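Long-range contacts in tyrosine--tRNA ligase (Pyrococcus horikoshii, PDB 2CYC), which binds L-tyrosine and, as a class I synthetase, probably activates it with ATP and transfers it to the acceptor end of tRNA(Tyr): residues A[40-45]-A[70-75]; A[91-96]-A[365-370]; A[151-156]-A[166-171]. All blocks are in the same frame, centred on the assembly; numbering follows the deposited sequence.

Contact 1 of 3, residues A[40-45]-A[70-75]; sequences FEISGY and VFLADW. With TYR (tyrosine), chain C.
Phe-40 is held through both its backbone N and its backbone O: its N donates to Phe-71 O at 2.9 Å, nearly in line with the carbonyl, and its O accepts from Ala-73 N, also at 2.9 Å but with the donor tilted 23° from the carbonyl plane. Leu-72, the bridge partner between those two residues, turns its own backbone the other way, toward Val-119 of strand 117-120 and Ala-121 just after it. This is a parallel pairing at the C-terminal ends of strands 36-40 and 69-72, joined through helix 48-63 in a beta-alpha-beta crossover of the Rossmann fold, where class I synthetases hold their substrates. Beyond the bridge an inverse gamma turn centred on Ala-73 closes with Asp-74 N to Leu-72 O, and Ser-77 OG bonds both Ala-73 O and Ile-42 N. The turn sets Ala-73 CB 3.5 Å from CD2 of the bound tyrosine, while Phe-71 CE2 lies 3.6 Å from the ligand OH. The Glu-41 carboxylate finds its partners outside the two segments: OE2 is hydrogen-bonded to Asn-80 ND2 and to Tyr-168 OH. The apolar remainder is slighter. With CG1 beside the backbone N (chi1 -50°), Ile-42 brings CD1 to 4.1 Å from Leu-72 CD2, and Phe-40 CE1 meets Val-70 CG1 at 3.8 Å.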
loop_
_atom_site.group_PDB
_atom_site.type_symbol
_atom_site.label_atom_id
_atom_site.label_comp_id
_atom_site.label_asym_id
_atom_site.label_seq_id
_atom_site.Cartn_x
_atom_site.Cartn_y
_atom_site.Cartn_z
ATOM N N PHE A 40 4.193 0.764 19.071
ATOM C CA PHE A 40 3.196 -0.044 19.748
ATOM C C PHE A 40 1.832 0.211 19.155
ATOM O O PHE A 40 1.479 1.345 18.822
ATOM C CB PHE A 40 3.088 0.309 21.232
ATOM C CG PHE A 40 4.369 0.216 21.985
ATOM C CD1 PHE A 40 5.221 1.316 22.072
ATOM C CD2 PHE A 40 4.716 -0.960 22.639
ATOM C CE1 PHE A 40 6.394 1.244 22.805
ATOM C CE2 PHE A 40 5.892 -1.039 23.376
ATOM C CZ PHE A 40 6.728 0.067 23.458
ATOM N N GLU A 41 1.057 -0.849 19.034
ATOM C CA GLU A 41 -0.305 -0.692 18.579
ATOM C C GLU A 41 -1.032 -0.160 19.819
ATOM O O GLU A 41 -0.561 -0.342 20.945
ATOM C CB GLU A 41 -0.888 -2.036 18.166
ATOM C CG GLU A 41 -0.504 -2.465 16.746
ATOM C CD GLU A 41 -1.440 -3.536 16.198
ATOM O OE1 GLU A 41 -2.460 -3.821 16.859
ATOM O OE2 GLU A 41 -1.162 -4.086 15.111
ATOM N N ILE A 42 -2.165 0.494 19.614
ATOM C CA ILE A 42 -2.953 1.042 20.714
ATOM C C ILE A 42 -4.236 0.199 20.775
ATOM O O ILE A 42 -5.062 0.248 19.861
ATOM C CB ILE A 42 -3.296 2.524 20.426
ATOM C CG1 ILE A 42 -2.015 3.291 20.033
ATOM C CG2 ILE A 42 -3.956 3.160 21.641
ATOM C CD1 ILE A 42 -0.910 3.333 21.127
ATOM N N SER A 43 -4.410 -0.582 21.836
ATOM C CA SER A 43 -5.601 -1.433 21.906
ATOM C C SER A 43 -5.878 -2.141 23.219
ATOM O O SER A 43 -6.506 -3.201 23.212
ATOM C CB SER A 43 -5.520 -2.508 20.834
ATOM O OG SER A 43 -4.415 -3.365 21.086
ATOM N N GLY A 44 -5.419 -1.591 24.336
ATOM C CA GLY A 44 -5.674 -2.241 25.609
ATOM C C GLY A 44 -4.730 -1.809 26.713
ATOM O O GLY A 44 -3.878 -0.935 26.514
ATOM N N TYR A 45 -4.888 -2.425 27.881
ATOM C CA TYR A 45 -4.054 -2.117 29.031
ATOM C C TYR A 45 -2.633 -2.594 28.796
ATOM O O TYR A 45 -2.403 -3.600 28.128
ATOM C CB TYR A 45 -4.628 -2.764 30.296
ATOM C CG TYR A 45 -5.981 -2.204 30.687
ATOM C CD1 TYR A 45 -7.144 -2.957 30.524
ATOM C CD2 TYR A 45 -6.096 -0.913 31.201
ATOM C CE1 TYR A 45 -8.393 -2.435 30.864
ATOM C CE2 TYR A 45 -7.340 -0.378 31.547
ATOM C CZ TYR A 45 -8.483 -1.145 31.375
ATOM O OH TYR A 45 -9.714 -0.624 31.708
ATOM N N VAL A 70 9.302 6.507 21.661
ATOM C CA VAL A 70 8.149 5.606 21.721
ATOM C C VAL A 70 7.242 6.082 20.578
ATOM O O VAL A 70 6.867 7.257 20.516
ATOM C CB VAL A 70 7.393 5.718 23.068
ATOM C CG1 VAL A 70 6.018 5.045 22.962
ATOM C CG2 VAL A 70 8.219 5.073 24.183
ATOM N N PHE A 71 6.923 5.160 19.675
ATOM C CA PHE A 71 6.104 5.413 18.492
ATOM C C PHE A 71 4.704 4.820 18.715
ATOM O O PHE A 71 4.555 3.597 18.838
ATOM C CB PHE A 71 6.794 4.742 17.295
ATOM C CG PHE A 71 6.191 5.061 15.951
ATOM C CD1 PHE A 71 6.405 6.302 15.349
ATOM C CD2 PHE A 71 5.491 4.081 15.241
ATOM C CE1 PHE A 71 5.941 6.563 14.056
ATOM C CE2 PHE A 71 5.017 4.328 13.944
ATOM C CZ PHE A 71 5.249 5.576 13.351
ATOM N N LEU A 72 3.693 5.692 18.770
ATOM C CA LEU A 72 2.304 5.283 18.987
ATOM C C LEU A 72 1.690 5.061 17.599
ATOM O O LEU A 72 1.341 6.016 16.892
ATOM C CB LEU A 72 1.566 6.387 19.756
ATOM C CG LEU A 72 2.316 6.899 20.997
ATOM C CD1 LEU A 72 1.771 8.257 21.452
ATOM C CD2 LEU A 72 2.210 5.877 22.114
ATOM N N ALA A 73 1.572 3.793 17.219
ATOM C CA ALA A 73 1.082 3.414 15.889
ATOM C C ALA A 73 -0.429 3.492 15.704
ATOM O O ALA A 73 -1.093 2.450 15.615
ATOM C CB ALA A 73 1.584 2.002 15.557
ATOM N N ASP A 74 -0.966 4.715 15.603
ATOM C CA ASP A 74 -2.410 4.887 15.475
ATOM C C ASP A 74 -3.059 4.352 14.196
ATOM O O ASP A 74 -3.959 3.513 14.288
ATOM C CB ASP A 74 -2.832 6.358 15.749
ATOM C CG ASP A 74 -2.097 7.390 14.885
ATOM O OD1 ASP A 74 -1.148 7.045 14.143
ATOM O OD2 ASP A 74 -2.483 8.579 14.973
ATOM N N TRP A 75 -2.620 4.802 13.018
ATOM C CA TRP A 75 -3.214 4.297 11.774
ATOM C C TRP A 75 -3.014 2.791 11.683
ATOM O O TRP A 75 -3.886 2.070 11.186
ATOM C CB TRP A 75 -2.592 4.955 10.532
ATOM C CG TRP A 75 -3.023 6.365 10.294
ATOM C CD1 TRP A 75 -3.519 7.244 11.224
ATOM C CD2 TRP A 75 -2.901 7.103 9.070
ATOM N NE1 TRP A 75 -3.705 8.482 10.652
ATOM C CE2 TRP A 75 -3.335 8.427 9.334
ATOM C CE3 TRP A 75 -2.461 6.779 7.777
ATOM C CZ2 TRP A 75 -3.340 9.429 8.349
ATOM C CZ3 TRP A 75 -2.465 7.776 6.794
ATOM C CH2 TRP A 75 -2.904 9.086 7.090
HETATM N N TYR C . 3.621 -4.161 14.795
HETATM C CA TYR C . 3.858 -3.656 16.181
HETATM C C TYR C . 3.051 -4.470 17.191
HETATM O O TYR C . 2.208 -5.284 16.756
HETATM C CB TYR C . 3.471 -2.172 16.276
HETATM C CG TYR C . 4.329 -1.265 15.415
HETATM C CD1 TYR C . 5.705 -1.170 15.622
HETATM C CD2 TYR C . 3.763 -0.499 14.392
HETATM C CE1 TYR C . 6.503 -0.334 14.822
HETATM C CE2 TYR C . 4.544 0.342 13.600
HETATM C CZ TYR C . 5.910 0.418 13.813
HETATM O OH TYR C . 6.678 1.245 13.011
HETATM O OXT TYR C . 3.268 -4.281 18.404
#

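Contact 2 of 3, residues A[91-96]-A[365-370]; sequences QEVALK and LELMRS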
loop_
_atom_site.group_PDB
_atom_site.type_symbol
_atom_site.label_atom_id
_atom_site.label_comp_id
_atom_site.label_asym_id
_atom_site.label_seq_id
_atom_site.Cartn_x
_atom_site.Cartn_y
_atom_site.Cartn_z
ATOM N N GLN A 91 -6.601 7.299 18.880
ATOM C CA GLN A 91 -5.775 8.475 19.124
ATOM C C GLN A 91 -5.928 9.073 20.523
ATOM O O GLN A 91 -4.952 9.519 21.130
ATOM C CB GLN A 91 -6.047 9.519 18.034
ATOM C CG GLN A 91 -5.415 9.098 16.701
ATOM C CD GLN A 91 -5.799 9.976 15.521
ATOM O OE1 GLN A 91 -5.029 10.118 14.567
ATOM N NE2 GLN A 91 -6.989 10.548 15.567
ATOM N N GLU A 92 -7.145 9.060 21.049
ATOM C CA GLU A 92 -7.374 9.598 22.377
ATOM C C GLU A 92 -6.690 8.696 23.403
ATOM O O GLU A 92 -6.032 9.175 24.336
ATOM C CB GLU A 92 -8.876 9.681 22.664
ATOM C CG GLU A 92 -9.176 9.876 24.140
ATOM C CD GLU A 92 -10.613 10.262 24.408
ATOM O OE1 GLU A 92 -11.516 9.704 23.744
ATOM O OE2 GLU A 92 -10.836 11.116 25.296
ATOM N N VAL A 93 -6.855 7.387 23.220
ATOM C CA VAL A 93 -6.257 6.397 24.108
ATOM C C VAL A 93 -4.733 6.484 24.077
ATOM O O VAL A 93 -4.077 6.437 25.116
ATOM C CB VAL A 93 -6.677 4.960 23.712
ATOM C CG1 VAL A 93 -5.835 3.942 24.467
ATOM C CG2 VAL A 93 -8.166 4.744 24.023
ATOM N N ALA A 94 -4.176 6.608 22.879
ATOM C CA ALA A 94 -2.731 6.692 22.716
ATOM C C ALA A 94 -2.151 7.858 23.526
ATOM O O ALA A 94 -1.193 7.693 24.281
ATOM C CB ALA A 94 -2.387 6.854 21.226
ATOM N N LEU A 95 -2.753 9.032 23.370
ATOM C CA LEU A 95 -2.305 10.235 24.058
ATOM C C LEU A 95 -2.706 10.365 25.526
ATOM O O LEU A 95 -1.950 10.903 26.329
ATOM C CB LEU A 95 -2.803 11.469 23.295
ATOM C CG LEU A 95 -1.832 12.106 22.291
ATOM C CD1 LEU A 95 -1.129 11.033 21.475
ATOM C CD2 LEU A 95 -2.596 13.066 21.398
ATOM N N LYS A 96 -3.882 9.872 25.888
ATOM C CA LYS A 96 -4.334 10.022 27.262
ATOM C C LYS A 96 -4.031 8.881 28.206
ATOM O O LYS A 96 -4.003 9.076 29.421
ATOM C CB LYS A 96 -5.832 10.329 27.279
ATOM C CG LYS A 96 -6.162 11.706 26.732
ATOM C CD LYS A 96 -7.663 11.953 26.746
ATOM C CE LYS A 96 -7.999 13.377 26.317
ATOM N NZ LYS A 96 -9.472 13.621 26.288
ATOM N N LEU A 365 -7.534 5.827 33.338
ATOM C CA LEU A 365 -8.211 4.557 33.542
ATOM C C LEU A 365 -9.718 4.645 33.324
ATOM O O LEU A 365 -10.348 3.668 32.913
ATOM C CB LEU A 365 -7.889 4.005 34.935
ATOM C CG LEU A 365 -6.433 3.539 35.064
ATOM C CD1 LEU A 365 -6.212 2.868 36.429
ATOM C CD2 LEU A 365 -6.117 2.561 33.926
ATOM N N GLU A 366 -10.301 5.810 33.592
ATOM C CA GLU A 366 -11.732 5.979 33.370
ATOM C C GLU A 366 -11.957 5.899 31.856
ATOM O O GLU A 366 -12.884 5.240 31.389
ATOM C CB GLU A 366 -12.205 7.325 33.930
ATOM C CG GLU A 366 -11.986 7.436 35.435
ATOM C CD GLU A 366 -12.403 8.776 36.016
ATOM O OE1 GLU A 366 -11.956 9.826 35.502
ATOM O OE2 GLU A 366 -13.170 8.776 37.004
ATOM N N LEU A 367 -11.093 6.557 31.088
ATOM C CA LEU A 367 -11.213 6.510 29.636
ATOM C C LEU A 367 -11.180 5.050 29.180
ATOM O O LEU A 367 -12.038 4.614 28.416
ATOM C CB LEU A 367 -10.061 7.274 28.975
ATOM C CG LEU A 367 -9.801 6.960 27.493
ATOM C CD1 LEU A 367 -11.041 7.304 26.643
ATOM C CD2 LEU A 367 -8.589 7.768 27.014
ATOM N N MET A 368 -10.193 4.298 29.664
ATOM C CA MET A 368 -10.046 2.889 29.296
ATOM C C MET A 368 -11.272 2.039 29.612
ATOM O O MET A 368 -11.661 1.191 28.808
ATOM C CB MET A 368 -8.820 2.277 29.982
ATOM C CG MET A 368 -7.484 2.829 29.483
ATOM S SD MET A 368 -7.352 2.812 27.664
ATOM C CE MET A 368 -6.983 1.048 27.333
ATOM N N ARG A 369 -11.877 2.256 30.777
ATOM C CA ARG A 369 -13.060 1.487 31.150
ATOM C C ARG A 369 -14.243 1.776 30.220
ATOM O O ARG A 369 -15.134 0.939 30.061
ATOM C CB ARG A 369 -13.462 1.778 32.605
ATOM C CG ARG A 369 -12.517 1.177 33.649
ATOM C CD ARG A 369 -13.083 1.291 35.073
ATOM N NE ARG A 369 -13.179 2.676 35.539
ATOM C CZ ARG A 369 -12.204 3.331 36.168
ATOM N NH1 ARG A 369 -11.045 2.735 36.422
ATOM N NH2 ARG A 369 -12.388 4.592 36.540
ATOM N N SER A 370 -14.239 2.949 29.590
ATOM C CA SER A 370 -15.325 3.334 28.690
ATOM C C SER A 370 -15.180 2.810 27.264
ATOM O O SER A 370 -16.153 2.779 26.517
ATOM C CB SER A 370 -15.460 4.858 28.640
ATOM O OG SER A 370 -14.392 5.445 27.915
#
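Leu-367 and Met-368 pack on Glu-92, Val-93 and Lys-96 in an antiparallel helix-helix contact, partly buried, between helix 87-108 of the catalytic core and helix 363-370 at the end of the modelled chain. The axes of these two short segments approach to 10.3 Å and their directions differ by 154°, a spacing at which side chains alone fill the interface; no hydrogen bond crosses it. Leu-367 supplies the main wedge. Holding CG anti to the backbone N (chi1 162°) sends both methyls to the other helix, where they divide the work. CD2 settles among residues one turn apart, 3.6 Å from Glu-92 CG and 3.8 Å from Lys-96 CB, with Val-93 CA behind it at 4.0 Å. CD1 lies instead against the end of the glutamate, 3.7 Å from Glu-92 CD. Glu-92 thus offers its aliphatic stem and the carbon of its carboxylate to the leucine, while OE2 bonds Lys-96 NZ at 3.0 Å within its own helix. That salt bridge spans one helical turn and meets OE2 on its anti side, 24° out of the carboxylate plane, tying together two of the chains that flank Leu-367. Deeper in, Val-93 and Met-368 meet nearly perpendicular, Val-93 CG1 touching Met-368 SD at 3.7 Å; bends at chi2 and chi3 fold the methionine so that its sulfur, rather than an extended chain, does the touching. Ile-42 packs on Val-93 and Tyr-45 on Met-368, while Ala-94 and Leu-95 on helix 87-108 rest on strand 117-120.

Contact 3 of 3, residues A[151-156]-A[166-171]; sequences TIMGRQ and LIYPMM. With TYR (tyrosine), chain C.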
loop_
_atom_site.group_PDB
_atom_site.type_symbol
_atom_site.label_atom_id
_atom_site.label_comp_id
_atom_site.label_asym_id
_atom_site.label_seq_id
_atom_site.Cartn_x
_atom_site.Cartn_y
_atom_site.Cartn_z
ATOM N N THR A 151 2.406 -11.921 10.350
ATOM C CA THR A 151 2.391 -12.359 11.740
ATOM C C THR A 151 2.823 -11.259 12.724
ATOM O O THR A 151 2.486 -11.329 13.908
ATOM C CB THR A 151 3.301 -13.609 11.943
ATOM O OG1 THR A 151 4.657 -13.279 11.614
ATOM C CG2 THR A 151 2.834 -14.764 11.049
ATOM N N ILE A 152 3.557 -10.248 12.249
ATOM C CA ILE A 152 3.995 -9.186 13.149
ATOM C C ILE A 152 2.803 -8.434 13.737
ATOM O O ILE A 152 2.940 -7.750 14.758
ATOM C CB ILE A 152 4.965 -8.157 12.467
ATOM C CG1 ILE A 152 4.247 -7.385 11.358
ATOM C CG2 ILE A 152 6.202 -8.878 11.926
ATOM C CD1 ILE A 152 5.140 -6.351 10.655
ATOM N N MET A 153 1.635 -8.552 13.107
ATOM C CA MET A 153 0.467 -7.863 13.637
ATOM C C MET A 153 -0.485 -8.827 14.323
ATOM O O MET A 153 -1.657 -8.513 14.561
ATOM C CB MET A 153 -0.242 -7.044 12.547
ATOM C CG MET A 153 -1.013 -7.799 11.496
ATOM S SD MET A 153 -1.464 -6.634 10.139
ATOM C CE MET A 153 -0.159 -6.901 9.149
ATOM N N GLY A 154 0.052 -9.999 14.657
ATOM C CA GLY A 154 -0.713 -11.017 15.350
ATOM C C GLY A 154 -1.734 -11.744 14.502
ATOM O O GLY A 154 -2.704 -12.277 15.030
ATOM N N ARG A 155 -1.518 -11.771 13.192
ATOM C CA ARG A 155 -2.439 -12.445 12.281
ATOM C C ARG A 155 -1.759 -13.473 11.404
ATOM O O ARG A 155 -0.530 -13.517 11.300
ATOM C CB ARG A 155 -3.119 -11.436 11.355
ATOM C CG ARG A 155 -4.112 -10.561 12.048
ATOM C CD ARG A 155 -4.462 -9.364 11.208
ATOM N NE ARG A 155 -5.258 -8.440 11.999
ATOM C CZ ARG A 155 -6.520 -8.651 12.347
ATOM N NH1 ARG A 155 -7.135 -9.758 11.959
ATOM N NH2 ARG A 155 -7.160 -7.762 13.096
ATOM N N GLN A 156 -2.588 -14.295 10.775
ATOM C CA GLN A 156 -2.127 -15.309 9.849
ATOM C C GLN A 156 -2.844 -14.976 8.545
ATOM O O GLN A 156 -3.917 -14.370 8.564
ATOM C CB GLN A 156 -2.521 -16.707 10.333
ATOM C CG GLN A 156 -1.807 -17.154 11.597
ATOM C CD GLN A 156 -0.295 -16.971 11.521
ATOM O OE1 GLN A 156 0.344 -17.349 10.535
ATOM N NE2 GLN A 156 0.283 -16.396 12.572
ATOM N N LEU A 166 -2.137 -5.757 4.514
ATOM C CA LEU A 166 -0.900 -6.097 3.808
ATOM C C LEU A 166 -0.026 -4.841 3.689
ATOM O O LEU A 166 1.191 -4.931 3.548
ATOM C CB LEU A 166 -1.206 -6.646 2.408
ATOM C CG LEU A 166 -1.546 -8.139 2.282
ATOM C CD1 LEU A 166 -0.326 -8.952 2.661
ATOM C CD2 LEU A 166 -2.720 -8.503 3.174
ATOM N N ILE A 167 -0.646 -3.667 3.733
ATOM C CA ILE A 167 0.130 -2.430 3.650
ATOM C C ILE A 167 0.876 -2.195 4.975
ATOM O O ILE A 167 2.008 -1.706 4.996
ATOM C CB ILE A 167 -0.792 -1.224 3.342
ATOM C CG1 ILE A 167 -1.469 -1.434 1.980
ATOM C CG2 ILE A 167 0.018 0.085 3.359
ATOM C CD1 ILE A 167 -2.513 -0.386 1.651
ATOM N N TYR A 168 0.233 -2.564 6.077
ATOM C CA TYR A 168 0.789 -2.411 7.430
ATOM C C TYR A 168 2.290 -2.760 7.576
ATOM O O TYR A 168 3.077 -1.963 8.088
ATOM C CB TYR A 168 -0.069 -3.253 8.401
ATOM C CG TYR A 168 0.287 -3.209 9.884
ATOM C CD1 TYR A 168 -0.695 -2.943 10.834
ATOM C CD2 TYR A 168 1.569 -3.526 10.342
ATOM C CE1 TYR A 168 -0.425 -2.997 12.197
ATOM C CE2 TYR A 168 1.852 -3.585 11.710
ATOM C CZ TYR A 168 0.847 -3.318 12.630
ATOM O OH TYR A 168 1.104 -3.366 13.985
ATOM N N PRO A 169 2.712 -3.941 7.117
ATOM C CA PRO A 169 4.141 -4.249 7.279
ATOM C C PRO A 169 5.078 -3.296 6.523
ATOM O O PRO A 169 6.187 -3.015 6.971
ATOM C CB PRO A 169 4.246 -5.693 6.780
ATOM C CG PRO A 169 2.838 -6.242 7.010
ATOM C CD PRO A 169 1.993 -5.087 6.538
ATOM N N MET A 170 4.641 -2.816 5.366
ATOM C CA MET A 170 5.471 -1.905 4.598
ATOM C C MET A 170 5.523 -0.550 5.308
ATOM O O MET A 170 6.505 0.186 5.205
ATOM C CB MET A 170 4.927 -1.780 3.167
ATOM C CG MET A 170 5.020 -3.097 2.387
ATOM S SD MET A 170 6.726 -3.705 2.175
ATOM C CE MET A 170 6.929 -4.781 3.640
ATOM N N MET A 171 4.466 -0.229 6.043
ATOM C CA MET A 171 4.432 1.016 6.799
ATOM C C MET A 171 5.407 0.908 7.979
ATOM O O MET A 171 6.079 1.881 8.327
ATOM C CB MET A 171 3.018 1.285 7.327
ATOM C CG MET A 171 2.020 1.744 6.274
ATOM S SD MET A 171 0.325 1.672 6.912
ATOM C CE MET A 171 0.414 2.908 8.254
HETATM N N TYR C . 3.621 -4.161 14.795
HETATM C CA TYR C . 3.858 -3.656 16.181
HETATM C C TYR C . 3.051 -4.470 17.191
HETATM O O TYR C . 2.208 -5.284 16.756
HETATM C CB TYR C . 3.471 -2.172 16.276
HETATM C CG TYR C . 4.329 -1.265 15.415
HETATM C CD1 TYR C . 5.705 -1.170 15.622
HETATM C CD2 TYR C . 3.763 -0.499 14.392
HETATM C CE1 TYR C . 6.503 -0.334 14.822
HETATM C CE2 TYR C . 4.544 0.342 13.600
HETATM C CZ TYR C . 5.910 0.418 13.813
HETATM O OH TYR C . 6.678 1.245 13.011
HETATM O OXT TYR C . 3.268 -4.281 18.404
#
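Met-153 lies over one face of the Tyr-168 ring, the two side chains running antiparallel, with the methionine tip at the tyrosine root. Its CB makes a CH-pi contact 4.1 Å from the ring centroid, and its SD a Met-aromatic one at the same distance, 23° off the normal. With CG lodged between the backbone N and the carbonyl carbon (chi1 72°), Met-153 runs along the ring, and a bend at chi3 drops CE to 3.7 Å from Tyr-168 CB and equally 3.7 Å from Pro-169 CG. Ile-152 adds CD1, 4.0 Å from Pro-169 CB. Held in this way, Tyr-168 OH accepts a hydrogen bond of 2.8 Å from N of the bound tyrosine, which sits at the ring edge. Further out, His-76 meets the ring edge-to-face, Asn-80 ND2 bonds Met-153 O, and Gln-190 NE2 bonds Ile-152 O. A phenylalanine here would remove that hydroxyl and is likely to leave the ligand's amino group and the Glu-41 carboxylate each short of one partner. The helix is kinked at Pro-169, whose N has no bond to the preceding turn. Tyr-168, Gln-172 and Asp-175, spaced along one side of helix 164-178, all bind the ligand, the layout of the tyrosine pocket in tyrosyl-tRNA synthetases.

Contacts 1 and 3 are buried and line one tyrosine pocket from different parts of the fold: contact 1 through the ends of parallel strands, where backbone hydrogen bonds dominate, contact 3 through a loop laid on a helix, where sulfur and ring do the work. The Glu-41 carboxylate and the Tyr-168 hydroxyl join them directly. Contact 2 lies nearer the surface, about 24 Å from contact 3 between centres, and relies on apolar packing, including a methionine sulfur, beside a salt bridge, with no ligand in reach. It nevertheless abuts contact 1, since Val-93 packs on Ile-42 and Met-368 on Tyr-45, so that residues 40-45 run from the pocket to the C-terminal helix.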